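PDB 6KHX: peroxiredoxin from Akkermansia muciniphila, which probably reduces hydrogen peroxide and organic hydroperoxides through redox-active thiols, as a typical 2-Cys peroxiredoxin of the thioredoxin superfamily. Local coordinates for residues P9-N14 and P23-D28; A15-T20 and S98-S103; G32-I37 and D67-G72; L38-K43 and T108-Y113; I135-L140 and N155-G160. One frame throughout, in Å; residues are numbered along the deposited sequence.

From the N terminus, contact 1 closes a short loop by pairing 9-14 with 23-28. Contact 2 opens within that loop at 15-20 and closes far downstream at 98-103, so the two cross. Contact 3 joins 32-37 to 67-72 and lies wholly within the span of contact 2. Contact 4 starts at 38-43, on the same strand as contact 3, and closes at 108-113; it crosses both contacts 2 and 3. Contact 5, between 135-140 and 155-160, follows in series after the rest. Contacts 2 and 3 join neighbouring strands of the main sheet. Contact 4 sets helix 108-112 against that sheet, and contact 5 ties strand 138-143 to the turn after the last strand.

Contact 1 of 5, residues P9-N14 and P23-D28; sequences PHFSAN and PDFSLD
Ala13 and Phe25 form an antiparallel hydrogen-bonded pair. Phe25 N donates to Ala13 O at 2.7 Å, and Ala13 N donates to Phe25 O at 3.0 Å. Asp24 and Phe25 both face Ala13, which makes a G1 beta bulge. Phe25 O also takes a CA-H...O contact from Ser12.

Of the side-chain bonds, the main one is made by Ser26. Its OG donates to Phe11 O at 2.8 Å, nearly along the C=O axis (176°). The same OG accepts from Asp28 N at 3.2 Å, an ST turn. OG lies anti to the Ser26 N (chi1 174°), on the side of the following residues, where it can serve both. With an alanine here, Phe11 O and Asp28 N would probably lose this shared partner, and the turn would be held less firmly. His10 ND1 makes a weak bond of 3.3 Å to Asp28 OD1; ring and carboxylate are only 23° apart, with Asp28 OD2 at the ring edge.

Two waters also bridge the segments. One accepts from both Phe11 N and Leu27 N. Another accepts from Asp24 N and donates to Asn14 OD1.

The apolar part centres on Phe11. Its CZ meets Leu27 CG at 3.6 Å. Its CE1 reaches the edge of the Phe25 ring, 4.2 Å from CD2, and the two side chains lie side by side, pointing the same way.

Phe11 continues onto Ile109 of helix 108-112. Phe25 packs on Val102 of strand 101-103, and both Phe25 and Leu27 touch Val71 of strand 68-74.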
# COMPACT_ATOMS: atom_id res chain seq x y z
N PRO B 9 14.82 -26.48 -14.02
CA PRO B 9 13.89 -25.57 -14.68
C PRO B 9 13.76 -25.87 -16.17
O PRO B 9 14.74 -26.16 -16.86
CB PRO B 9 14.50 -24.18 -14.43
CG PRO B 9 15.23 -24.35 -13.14
CD PRO B 9 15.79 -25.76 -13.17
N HIS B 10 12.53 -25.80 -16.65
CA HIS B 10 12.23 -26.09 -18.04
C HIS B 10 12.75 -24.97 -18.93
O HIS B 10 12.79 -23.79 -18.55
CB HIS B 10 10.72 -26.25 -18.21
CG HIS B 10 10.26 -26.30 -19.63
ND1 HIS B 10 10.34 -27.43 -20.41
CD2 HIS B 10 9.74 -25.33 -20.43
CE1 HIS B 10 9.88 -27.17 -21.62
NE2 HIS B 10 9.50 -25.91 -21.66
N PHE B 11 13.16 -25.34 -20.14
CA PHE B 11 13.48 -24.33 -21.13
C PHE B 11 13.21 -24.92 -22.51
O PHE B 11 12.95 -26.12 -22.65
CB PHE B 11 14.93 -23.83 -21.01
CG PHE B 11 15.98 -24.90 -21.18
CD1 PHE B 11 16.39 -25.31 -22.45
CD2 PHE B 11 16.62 -25.44 -20.08
CE1 PHE B 11 17.37 -26.27 -22.61
CE2 PHE B 11 17.61 -26.41 -20.23
CZ PHE B 11 17.98 -26.82 -21.50
N SER B 12 13.24 -24.06 -23.51
CA SER B 12 13.05 -24.48 -24.89
C SER B 12 13.72 -23.41 -25.75
O SER B 12 13.26 -22.26 -25.78
CB SER B 12 11.57 -24.63 -25.23
OG SER B 12 11.39 -24.97 -26.60
N ALA B 13 14.84 -23.77 -26.37
CA ALA B 13 15.67 -22.78 -27.04
C ALA B 13 16.25 -23.39 -28.31
O ALA B 13 16.16 -24.59 -28.56
CB ALA B 13 16.78 -22.27 -26.12
N ASN B 14 16.83 -22.52 -29.13
CA ASN B 14 17.61 -22.99 -30.26
C ASN B 14 18.88 -23.66 -29.75
O ASN B 14 19.44 -23.28 -28.72
CB ASN B 14 17.97 -21.81 -31.17
CG ASN B 14 16.75 -21.14 -31.75
OD1 ASN B 14 15.78 -21.80 -32.10
ND2 ASN B 14 16.79 -19.82 -31.83
N PRO B 23 15.51 -25.92 -33.64
CA PRO B 23 14.74 -25.12 -32.68
C PRO B 23 14.09 -25.97 -31.61
O PRO B 23 14.02 -27.20 -31.73
CB PRO B 23 13.68 -24.45 -33.57
CG PRO B 23 13.41 -25.50 -34.61
CD PRO B 23 14.71 -26.25 -34.84
N ASP B 24 13.59 -25.31 -30.56
CA ASP B 24 12.75 -25.94 -29.55
C ASP B 24 13.46 -27.10 -28.85
O ASP B 24 12.87 -28.15 -28.58
CB ASP B 24 11.43 -26.40 -30.17
CG ASP B 24 10.75 -25.29 -30.96
OD1 ASP B 24 10.69 -24.15 -30.45
OD2 ASP B 24 10.28 -25.55 -32.09
N PHE B 25 14.76 -26.93 -28.57
CA PHE B 25 15.47 -27.92 -27.79
C PHE B 25 15.11 -27.76 -26.32
O PHE B 25 15.14 -26.66 -25.78
CB PHE B 25 16.99 -27.80 -27.96
CG PHE B 25 17.75 -28.87 -27.22
CD1 PHE B 25 18.00 -30.09 -27.81
CD2 PHE B 25 18.17 -28.66 -25.92
CE1 PHE B 25 18.69 -31.09 -27.13
CE2 PHE B 25 18.86 -29.65 -25.22
CZ PHE B 25 19.11 -30.87 -25.83
N SER B 26 14.78 -28.88 -25.68
CA SER B 26 14.37 -28.87 -24.28
C SER B 26 14.85 -30.17 -23.65
O SER B 26 15.03 -31.18 -24.33
CB SER B 26 12.85 -28.73 -24.14
OG SER B 26 12.44 -28.87 -22.79
N LEU B 27 14.99 -30.15 -22.33
CA LEU B 27 15.35 -31.38 -21.63
C LEU B 27 14.14 -32.28 -21.38
O LEU B 27 14.31 -33.37 -20.82
CB LEU B 27 16.05 -31.06 -20.30
CG LEU B 27 17.34 -30.23 -20.42
CD1 LEU B 27 18.05 -30.13 -19.07
CD2 LEU B 27 18.28 -30.80 -21.48
N ASP B 28 12.94 -31.86 -21.80
CA ASP B 28 11.76 -32.71 -21.69
C ASP B 28 11.99 -34.05 -22.36
O ASP B 28 11.58 -35.10 -21.83
CB ASP B 28 10.55 -32.00 -22.33
CG ASP B 28 10.01 -30.88 -21.46
OD1 ASP B 28 10.44 -30.76 -20.30
OD2 ASP B 28 9.15 -30.12 -21.96
O HOH W 1 11.79 -29.31 -18.92
O HOH W 2 13.97 -28.18 -20.45
O HOH W 3 13.46 -22.53 -30.77

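Contact 2 of 5, residues A15-T20 and S98-S103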
# COMPACT_ATOMS: atom_id res chain seq x y z
N ALA B 15 19.34 -24.66 -30.50
CA ALA B 15 20.56 -25.36 -30.13
C ALA B 15 21.28 -25.81 -31.39
O ALA B 15 20.72 -25.77 -32.49
CB ALA B 15 20.26 -26.56 -29.22
N VAL B 16 22.53 -26.20 -31.22
CA VAL B 16 23.29 -26.89 -32.25
C VAL B 16 23.42 -28.34 -31.82
O VAL B 16 24.04 -28.63 -30.79
CB VAL B 16 24.66 -26.25 -32.50
CG1 VAL B 16 25.26 -26.77 -33.79
CG2 VAL B 16 24.49 -24.76 -32.64
N VAL B 17 22.79 -29.23 -32.57
CA VAL B 17 22.87 -30.66 -32.36
C VAL B 17 23.51 -31.27 -33.60
O VAL B 17 23.05 -31.02 -34.72
CB VAL B 17 21.48 -31.28 -32.09
CG1 VAL B 17 21.61 -32.76 -31.79
CG2 VAL B 17 20.80 -30.57 -30.93
N ASN B 18 24.58 -32.03 -33.39
CA ASN B 18 25.35 -32.62 -34.49
C ASN B 18 25.72 -31.57 -35.53
O ASN B 18 25.62 -31.80 -36.74
CB ASN B 18 24.59 -33.79 -35.12
CG ASN B 18 25.49 -34.75 -35.87
OD1 ASN B 18 26.69 -34.86 -35.58
ND2 ASN B 18 24.92 -35.46 -36.84
N GLY B 19 26.13 -30.39 -35.06
CA GLY B 19 26.56 -29.35 -35.96
C GLY B 19 25.45 -28.64 -36.71
O GLY B 19 25.75 -27.81 -37.57
N THR B 20 24.19 -28.94 -36.41
CA THR B 20 23.05 -28.37 -37.11
C THR B 20 22.19 -27.54 -36.16
O THR B 20 21.93 -27.97 -35.02
CB THR B 20 22.20 -29.48 -37.75
OG1 THR B 20 22.98 -30.19 -38.72
CG2 THR B 20 20.96 -28.91 -38.42
N SER B 98 29.55 -32.81 -31.07
CA SER B 98 28.32 -33.28 -31.69
C SER B 98 27.11 -33.28 -30.76
O SER B 98 25.98 -33.36 -31.27
CB SER B 98 28.51 -34.70 -32.23
OG SER B 98 28.84 -35.59 -31.18
N TYR B 99 27.30 -33.22 -29.44
CA TYR B 99 26.17 -33.20 -28.52
C TYR B 99 25.50 -31.82 -28.56
O TYR B 99 26.05 -30.86 -29.10
CB TYR B 99 26.64 -33.56 -27.11
CG TYR B 99 27.74 -32.68 -26.57
CD1 TYR B 99 27.45 -31.47 -25.95
CD2 TYR B 99 29.07 -33.06 -26.68
CE1 TYR B 99 28.45 -30.67 -25.45
CE2 TYR B 99 30.08 -32.26 -26.18
CZ TYR B 99 29.76 -31.07 -25.57
OH TYR B 99 30.77 -30.27 -25.09
N PRO B 100 24.29 -31.70 -28.00
CA PRO B 100 23.56 -30.42 -28.10
C PRO B 100 24.26 -29.30 -27.35
O PRO B 100 24.68 -29.47 -26.20
CB PRO B 100 22.19 -30.74 -27.49
CG PRO B 100 22.06 -32.22 -27.56
CD PRO B 100 23.45 -32.74 -27.37
N ILE B 101 24.39 -28.16 -28.02
CA ILE B 101 24.87 -26.92 -27.40
C ILE B 101 23.73 -25.92 -27.48
O ILE B 101 23.41 -25.43 -28.57
CB ILE B 101 26.14 -26.39 -28.08
CG1 ILE B 101 27.17 -27.51 -28.22
CG2 ILE B 101 26.68 -25.21 -27.28
CD1 ILE B 101 28.42 -27.12 -28.99
N VAL B 102 23.12 -25.62 -26.34
CA VAL B 102 21.92 -24.79 -26.27
C VAL B 102 22.31 -23.32 -26.32
O VAL B 102 23.30 -22.90 -25.72
CB VAL B 102 21.14 -25.11 -24.98
CG1 VAL B 102 19.91 -24.20 -24.85
CG2 VAL B 102 20.74 -26.56 -24.96
N SER B 103 21.50 -22.53 -27.02
CA SER B 103 21.67 -21.08 -27.05
C SER B 103 20.72 -20.45 -26.04
O SER B 103 19.51 -20.36 -26.29
CB SER B 103 21.43 -20.55 -28.46
OG SER B 103 21.34 -19.13 -28.45
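Val16 and Ile101 exchange two backbone hydrogen bonds as an antiparallel hydrogen-bonded pair. Ile101 N donates to Val16 O at 2.8 Å, and Val16 N donates to Ile101 O at 2.9 Å with an angle of 165° at the hydrogen. They join strand 13-17 to strand 101-103 in the mixed sheet of the thioredoxin-like domain. On its other side strand 101-103 runs parallel to strand 68-74, so the sheet changes from antiparallel to parallel here.

A third bond lies just beyond the strand. Asn18 N donates to Ser98 O at 2.9 Å, less straight at 145°. Asn18 and Gly19 are the central residues of a type I' turn from Val17 to Thr20. Both have positive phi. Val17 and Thr20 bond to each other through N and O in both directions, so strand 13-17 turns back tightly into strand 20-22.

Weaker CA-H...O contacts reinforce the pairing. Pro100 CA meets Val16 O at 3.3 Å, so that oxygen has a second donor beside Ile101 N. Ala15 CA also approaches Ile101 O, in a more bent contact.

The side chains pack on both faces of the sheet. Val16 and Ile101 share one face and both touch His81 of helix 78-85. Ala15 and Val102, a non-hydrogen-bonded pair, share the other, where Phe25 rests on them. Ala15 CB lies 3.8 Å from Val102 CA. At the strand end, chi1 of -177° puts the CG2 branch of Val17 beside its own N, where it touches Pro100 CB at 3.7 Å.

Contact 3 of 5, residues G32-I37 and D67-G72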
# COMPACT_ATOMS: atom_id res chain seq x y z
N GLY B 32 12.35 -39.57 -18.11
CA GLY B 32 12.01 -40.97 -18.17
C GLY B 32 12.92 -41.80 -19.03
O GLY B 32 12.75 -43.03 -19.08
N LYS B 33 13.89 -41.20 -19.72
CA LYS B 33 14.75 -41.92 -20.65
C LYS B 33 16.23 -41.81 -20.32
O LYS B 33 16.93 -42.83 -20.30
CB LYS B 33 14.51 -41.42 -22.09
CG LYS B 33 13.07 -41.45 -22.55
CD LYS B 33 12.97 -41.01 -24.00
CE LYS B 33 11.53 -40.96 -24.48
NZ LYS B 33 11.46 -40.38 -25.86
N LYS B 34 16.73 -40.60 -20.06
CA LYS B 34 18.16 -40.42 -19.81
C LYS B 34 18.39 -39.45 -18.66
O LYS B 34 17.60 -38.53 -18.43
CB LYS B 34 18.87 -39.90 -21.08
CG LYS B 34 18.75 -40.83 -22.27
CD LYS B 34 19.69 -40.44 -23.39
CE LYS B 34 19.87 -41.59 -24.38
NZ LYS B 34 20.31 -42.86 -23.72
N TYR B 35 19.50 -39.65 -17.95
CA TYR B 35 20.04 -38.60 -17.10
C TYR B 35 20.58 -37.48 -17.97
O TYR B 35 20.78 -37.65 -19.17
CB TYR B 35 21.18 -39.13 -16.22
CG TYR B 35 20.84 -40.34 -15.40
CD1 TYR B 35 20.87 -41.61 -15.96
CD2 TYR B 35 20.52 -40.22 -14.05
CE1 TYR B 35 20.57 -42.73 -15.22
CE2 TYR B 35 20.21 -41.34 -13.30
CZ TYR B 35 20.24 -42.59 -13.89
OH TYR B 35 19.94 -43.70 -13.15
N VAL B 36 20.79 -36.32 -17.38
CA VAL B 36 21.35 -35.18 -18.11
C VAL B 36 22.49 -34.59 -17.30
O VAL B 36 22.34 -34.32 -16.10
CB VAL B 36 20.29 -34.10 -18.41
CG1 VAL B 36 20.92 -32.97 -19.22
CG2 VAL B 36 19.12 -34.70 -19.17
N ILE B 37 23.63 -34.40 -17.95
CA ILE B 37 24.69 -33.54 -17.44
C ILE B 37 24.59 -32.24 -18.23
O ILE B 37 24.88 -32.20 -19.43
CB ILE B 37 26.07 -34.18 -17.56
CG1 ILE B 37 26.25 -35.28 -16.52
CG2 ILE B 37 27.17 -33.14 -17.39
CD1 ILE B 37 26.49 -34.76 -15.13
N ASP B 67 23.70 -43.89 -19.96
CA ASP B 67 22.38 -43.33 -20.24
C ASP B 67 22.30 -41.86 -19.81
O ASP B 67 21.30 -41.40 -19.26
CB ASP B 67 21.26 -44.14 -19.59
CG ASP B 67 20.66 -45.15 -20.54
OD1 ASP B 67 21.17 -45.28 -21.67
OD2 ASP B 67 19.67 -45.81 -20.16
N VAL B 68 23.39 -41.13 -20.06
CA VAL B 68 23.51 -39.73 -19.69
C VAL B 68 23.64 -38.95 -20.98
O VAL B 68 24.51 -39.25 -21.81
CB VAL B 68 24.71 -39.48 -18.77
CG1 VAL B 68 24.87 -37.99 -18.54
CG2 VAL B 68 24.53 -40.21 -17.45
N ALA B 69 22.76 -37.98 -21.17
CA ALA B 69 22.86 -37.03 -22.26
C ALA B 69 23.69 -35.85 -21.79
O ALA B 69 23.45 -35.32 -20.70
CB ALA B 69 21.48 -36.58 -22.71
N VAL B 70 24.68 -35.46 -22.59
CA VAL B 70 25.53 -34.32 -22.28
C VAL B 70 25.00 -33.12 -23.05
O VAL B 70 24.83 -33.19 -24.28
CB VAL B 70 27.00 -34.61 -22.62
CG1 VAL B 70 27.85 -33.36 -22.42
CG2 VAL B 70 27.51 -35.75 -21.78
N VAL B 71 24.74 -32.02 -22.34
CA VAL B 71 24.20 -30.80 -22.94
C VAL B 71 25.01 -29.62 -22.43
O VAL B 71 25.13 -29.43 -21.22
CB VAL B 71 22.70 -30.61 -22.62
CG1 VAL B 71 22.17 -29.36 -23.29
CG2 VAL B 71 21.88 -31.82 -23.01
N GLY B 72 25.56 -28.84 -23.36
CA GLY B 72 26.22 -27.60 -23.02
C GLY B 72 25.33 -26.40 -23.31
O GLY B 72 24.40 -26.47 -24.11
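Tyr35 O is met by two donors from the neighbouring strand. Ala69 N makes a nearly straight hydrogen bond to it at 2.8 Å (170° at the hydrogen). Val68 CA adds a CA-H...O contact. Ala69 O is held in the same manner, by Ile37 N at 2.9 Å and by Val36 CA. Val71 N then donates to Ile37 O, and Tyr35 N to Asp67 O.

These bonds make strands 35-40 and 68-74 parallel neighbours in the sheet of the thioredoxin-like domain. Their short segments run 29° apart. The chain between them passes through helices 48-58 and 60-65, a beta-alpha-beta crossover. Asp67, with positive phi, is the C-prime residue of the Schellman motif that ends helix 60-65, in which Val68 N bonds to Phe63 O.

Val68 spreads its two methyls over two partners. CG1 meets Ile37 CG1 at 3.7 Å, and CG2 meets Tyr35 CB at 3.7 Å. An alanine in its place would be likely to open a gap between Ile37, Tyr35 and Val170 of helix 163-179, since both branches would be gone. On the opposite face Val36 CG1 meets Val71 CG2 at 4.1 Å.

The Tyr35 ring turns an edge to Asp67 O, which lies in the ring plane 3.3 Å from CD1. Its OH bonds to Glu177. Lys34 bends at its last torsion (chi4 -55°), and this brings NZ to Asp67 OD1, a salt bridge of 3.3 Å. The two side chains cross at about a right angle. Asp67 OD2 has a long, weak ion pair with Lys145.

Contact 4 of 5, residues L38-K43 and T108-Y113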
# COMPACT_ATOMS: atom_id res chain seq x y z
N LEU B 38 24.15 -31.17 -17.56
CA LEU B 38 23.96 -29.87 -18.18
C LEU B 38 25.05 -28.93 -17.68
O LEU B 38 25.17 -28.72 -16.47
CB LEU B 38 22.57 -29.31 -17.85
CG LEU B 38 22.24 -27.88 -18.28
CD1 LEU B 38 22.15 -27.80 -19.80
CD2 LEU B 38 20.96 -27.37 -17.64
N PHE B 39 25.85 -28.39 -18.59
CA PHE B 39 26.92 -27.49 -18.16
C PHE B 39 26.89 -26.18 -18.94
O PHE B 39 26.70 -26.16 -20.17
CB PHE B 39 28.32 -28.17 -18.26
CG PHE B 39 28.83 -28.35 -19.66
CD1 PHE B 39 28.43 -29.43 -20.43
CD2 PHE B 39 29.75 -27.46 -20.19
CE1 PHE B 39 28.91 -29.60 -21.71
CE2 PHE B 39 30.24 -27.63 -21.47
CZ PHE B 39 29.82 -28.70 -22.24
N PHE B 40 27.08 -25.09 -18.21
CA PHE B 40 27.14 -23.73 -18.72
C PHE B 40 28.58 -23.25 -18.73
O PHE B 40 29.33 -23.49 -17.78
CB PHE B 40 26.31 -22.77 -17.84
CG PHE B 40 24.86 -23.14 -17.71
CD1 PHE B 40 24.46 -24.15 -16.83
CD2 PHE B 40 23.89 -22.47 -18.43
CE1 PHE B 40 23.13 -24.49 -16.70
CE2 PHE B 40 22.55 -22.80 -18.30
CZ PHE B 40 22.17 -23.81 -17.43
N TYR B 41 28.93 -22.51 -19.79
CA TYR B 41 30.20 -21.82 -19.97
C TYR B 41 29.91 -20.39 -20.43
O TYR B 41 28.85 -20.12 -20.99
CB TYR B 41 31.09 -22.53 -21.00
CG TYR B 41 30.52 -22.58 -22.39
CD1 TYR B 41 29.59 -23.56 -22.75
CD2 TYR B 41 30.90 -21.66 -23.36
CE1 TYR B 41 29.06 -23.62 -24.02
CE2 TYR B 41 30.38 -21.71 -24.63
CZ TYR B 41 29.47 -22.68 -24.96
OH TYR B 41 28.94 -22.73 -26.24
N PRO B 42 30.86 -19.45 -20.20
CA PRO B 42 30.55 -18.03 -20.43
C PRO B 42 30.47 -17.56 -21.88
O PRO B 42 29.50 -16.89 -22.24
CB PRO B 42 31.70 -17.30 -19.70
CG PRO B 42 32.79 -18.30 -19.60
CD PRO B 42 32.12 -19.63 -19.45
N LYS B 43 31.46 -17.86 -22.71
CA LYS B 43 31.55 -17.22 -24.02
C LYS B 43 32.09 -18.18 -25.07
O LYS B 43 33.11 -18.84 -24.84
CB LYS B 43 32.45 -15.99 -23.95
CG LYS B 43 31.79 -14.71 -23.48
CD LYS B 43 32.81 -13.59 -23.40
CE LYS B 43 32.33 -12.46 -22.53
NZ LYS B 43 33.40 -11.46 -22.29
N THR B 108 17.60 -16.37 -19.85
CA THR B 108 16.63 -16.84 -18.86
C THR B 108 17.02 -18.21 -18.29
O THR B 108 16.73 -18.49 -17.12
CB THR B 108 15.23 -16.90 -19.48
OG1 THR B 108 15.24 -17.72 -20.64
CG2 THR B 108 14.74 -15.51 -19.86
N ILE B 109 17.66 -19.07 -19.09
CA ILE B 109 18.07 -20.38 -18.58
C ILE B 109 19.16 -20.20 -17.52
O ILE B 109 19.09 -20.79 -16.43
CB ILE B 109 18.56 -21.28 -19.72
CG1 ILE B 109 17.52 -21.34 -20.84
CG2 ILE B 109 18.82 -22.68 -19.20
CD1 ILE B 109 18.01 -22.09 -22.06
N SER B 110 20.17 -19.40 -17.83
CA SER B 110 21.24 -19.14 -16.88
C SER B 110 20.69 -18.51 -15.61
O SER B 110 21.16 -18.81 -14.50
CB SER B 110 22.30 -18.24 -17.52
OG SER B 110 22.78 -18.81 -18.73
N ALA B 111 19.70 -17.62 -15.74
CA ALA B 111 19.06 -17.04 -14.57
C ALA B 111 18.33 -18.11 -13.76
O ALA B 111 18.48 -18.18 -12.54
CB ALA B 111 18.09 -15.93 -14.99
N ASP B 112 17.55 -18.95 -14.43
CA ASP B 112 16.76 -19.97 -13.74
C ASP B 112 17.64 -20.98 -13.02
O ASP B 112 17.26 -21.50 -11.96
CB ASP B 112 15.84 -20.67 -14.73
CG ASP B 112 14.69 -19.79 -15.17
OD1 ASP B 112 14.52 -18.71 -14.57
OD2 ASP B 112 13.97 -20.17 -16.13
N TYR B 113 18.82 -21.27 -13.57
CA TYR B 113 19.73 -22.22 -12.95
C TYR B 113 20.71 -21.58 -11.97
O TYR B 113 21.53 -22.29 -11.37
CB TYR B 113 20.48 -23.00 -14.03
CG TYR B 113 19.64 -24.10 -14.65
CD1 TYR B 113 18.66 -23.81 -15.60
CD2 TYR B 113 19.80 -25.42 -14.26
CE1 TYR B 113 17.88 -24.81 -16.15
CE2 TYR B 113 19.03 -26.43 -14.81
CZ TYR B 113 18.07 -26.12 -15.75
OH TYR B 113 17.31 -27.13 -16.30
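This contact sets a helix on one face of the sheet of the thioredoxin-like domain: Leu38 and Phe40 of strand 35-40 meet Ile109, Ser110 and Tyr113 at helix 108-112. No hydrogen bond crosses between the two segments; the contact is buried apolar packing.

Leu38 CD2 sits over a face of the Tyr113 ring, 3.9 Å from its centroid and 28° off the ring normal, a CH-pi contact. With CG anti to the Leu38 N (chi1 173°), that methyl is carried out to the ring.

Phe40 works mostly through its far end. Its CZ touches Tyr113 CG at 3.8 Å. The two rings are oblique, with centroids 5.5 Å apart and planes at 47°. At the Phe40 ring edge, in its plane, Ile109 CG2 lies 3.8 Å from CE2. Ser110 OG is also near this ring, but it bonds to Asp104.

Tyr113 also bonds through OH to Pro9 O and meets Phe141 of strand 138-143 edge-to-face. Beside it in the sheet, Leu38 touches Val71 and Phe40 touches Cys73, both of strand 68-74. Residues Phe39 and Tyr41 pack on helix 48-58, at Phe56 and Cys49 respectively.

Contact 5 of 5, residues I135-L140 and N155-G160; sequences IAYRGL and NDFPLG
The rings of Tyr137 and Phe157 form an offset stack, centroids 4.2 Å apart and planes at 24°. Phe157 CZ lies over a face of the Tyr137 ring, and Tyr137 CE1 over a face of Phe157 near its rim. Ala136 O is in the Phe157 plane at the ring edge, 3.6 Å from CE1. Ile135 CG1 also touches the Phe157 ring.

Phe157 belongs to a type I turn, Asp156 to Leu159, that follows strand 149-155, outermost within this chain. An antiparallel hydrogen-bonded pair, Arg138 with Asn155, helps join this strand to strand 138-143: Asn155 N donates to Arg138 O at 2.9 Å, and Arg138 N donates to Asn155 O.

The Arg138 chain runs extended from CG to NE (chi2 -169°) to the turn. NH2 donates to Phe157 O at 2.9 Å, in the guanidinium plane. NE points to the same oxygen, at a doubtfully short distance. NH1 has a salt bridge to Glu52.

Across the subunit interface, Asn155 pairs with a strand of a neighbouring subunit, so the sheet continues between chains, as in B-type dimers of typical 2-Cys peroxiredoxins. Its OD1 bonds to His151 of that subunit. Its ND2 donates back to Leu159 O at 3.1 Å, from 49° above the carbonyl plane.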
# COMPACT_ATOMS: atom_id res chain seq x y z
N ILE B 135 26.80 -13.09 -18.26
CA ILE B 135 27.20 -14.34 -18.90
C ILE B 135 27.23 -15.42 -17.82
O ILE B 135 27.25 -15.14 -16.62
CB ILE B 135 28.58 -14.24 -19.59
CG1 ILE B 135 29.66 -13.84 -18.59
CG2 ILE B 135 28.54 -13.25 -20.74
CD1 ILE B 135 31.01 -13.62 -19.24
N ALA B 136 27.22 -16.67 -18.27
CA ALA B 136 27.12 -17.80 -17.36
C ALA B 136 28.49 -18.19 -16.80
O ALA B 136 29.49 -18.23 -17.52
CB ALA B 136 26.50 -19.01 -18.06
N TYR B 137 28.52 -18.48 -15.50
CA TYR B 137 29.68 -19.10 -14.88
C TYR B 137 29.76 -20.57 -15.28
O TYR B 137 28.85 -21.13 -15.90
CB TYR B 137 29.61 -18.97 -13.36
CG TYR B 137 30.14 -17.67 -12.79
CD1 TYR B 137 31.49 -17.34 -12.88
CD2 TYR B 137 29.30 -16.78 -12.13
CE1 TYR B 137 31.98 -16.16 -12.35
CE2 TYR B 137 29.78 -15.59 -11.60
CZ TYR B 137 31.12 -15.29 -11.71
OH TYR B 137 31.61 -14.12 -11.19
N ARG B 138 30.87 -21.22 -14.91
CA ARG B 138 31.09 -22.62 -15.26
C ARG B 138 30.24 -23.49 -14.34
O ARG B 138 30.69 -24.00 -13.30
CB ARG B 138 32.57 -22.98 -15.19
CG ARG B 138 33.38 -22.17 -16.18
CD ARG B 138 34.80 -22.63 -16.36
NE ARG B 138 35.54 -21.58 -17.03
CZ ARG B 138 35.47 -21.33 -18.34
NH1 ARG B 138 34.71 -22.08 -19.13
NH2 ARG B 138 36.16 -20.32 -18.85
N GLY B 139 28.99 -23.66 -14.73
CA GLY B 139 28.00 -24.34 -13.89
C GLY B 139 27.71 -25.74 -14.41
O GLY B 139 27.62 -25.94 -15.62
N LEU B 140 27.53 -26.69 -13.50
CA LEU B 140 27.26 -28.06 -13.94
C LEU B 140 26.18 -28.67 -13.06
O LEU B 140 26.18 -28.49 -11.84
CB LEU B 140 28.53 -28.93 -13.90
CG LEU B 140 28.36 -30.37 -14.39
CD1 LEU B 140 29.56 -30.82 -15.22
CD2 LEU B 140 28.14 -31.32 -13.21
N ASN B 155 32.02 -23.15 -10.92
CA ASN B 155 33.40 -22.69 -10.85
C ASN B 155 33.52 -21.27 -11.38
O ASN B 155 32.80 -20.87 -12.30
CB ASN B 155 34.34 -23.61 -11.64
CG ASN B 155 34.68 -24.88 -10.89
OD1 ASN B 155 34.17 -25.12 -9.79
ND2 ASN B 155 35.54 -25.70 -11.47
N ASP B 156 34.45 -20.53 -10.79
CA ASP B 156 34.83 -19.24 -11.34
C ASP B 156 35.39 -19.40 -12.76
O ASP B 156 35.81 -20.49 -13.17
CB ASP B 156 35.86 -18.56 -10.43
CG ASP B 156 36.02 -17.09 -10.73
OD1 ASP B 156 35.34 -16.59 -11.65
OD2 ASP B 156 36.83 -16.44 -10.03
N PHE B 157 35.39 -18.30 -13.50
CA PHE B 157 35.77 -18.31 -14.92
C PHE B 157 37.07 -19.04 -15.24
O PHE B 157 37.08 -19.84 -16.18
CB PHE B 157 35.81 -16.85 -15.41
CG PHE B 157 34.45 -16.18 -15.46
CD1 PHE B 157 33.37 -16.83 -16.04
CD2 PHE B 157 34.26 -14.93 -14.91
CE1 PHE B 157 32.13 -16.21 -16.09
CE2 PHE B 157 33.02 -14.31 -14.95
CZ PHE B 157 31.95 -14.95 -15.55
N PRO B 158 38.19 -18.83 -14.54
CA PRO B 158 39.45 -19.46 -14.97
C PRO B 158 39.64 -20.91 -14.53
O PRO B 158 40.68 -21.49 -14.87
CB PRO B 158 40.53 -18.56 -14.35
CG PRO B 158 39.86 -17.80 -13.25
CD PRO B 158 38.38 -18.02 -13.32
N LEU B 159 38.70 -21.53 -13.84
CA LEU B 159 38.89 -22.87 -13.27
C LEU B 159 38.06 -23.87 -14.06
O LEU B 159 36.86 -24.04 -13.79
CB LEU B 159 38.51 -22.87 -11.80
CG LEU B 159 39.13 -21.75 -10.97
CD1 LEU B 159 38.74 -21.85 -9.50
CD2 LEU B 159 40.65 -21.81 -11.12
N GLY B 160 38.70 -24.55 -15.01
CA GLY B 160 38.01 -25.57 -15.78
C GLY B 160 37.55 -26.73 -14.91
O GLY B 160 38.09 -27.01 -13.84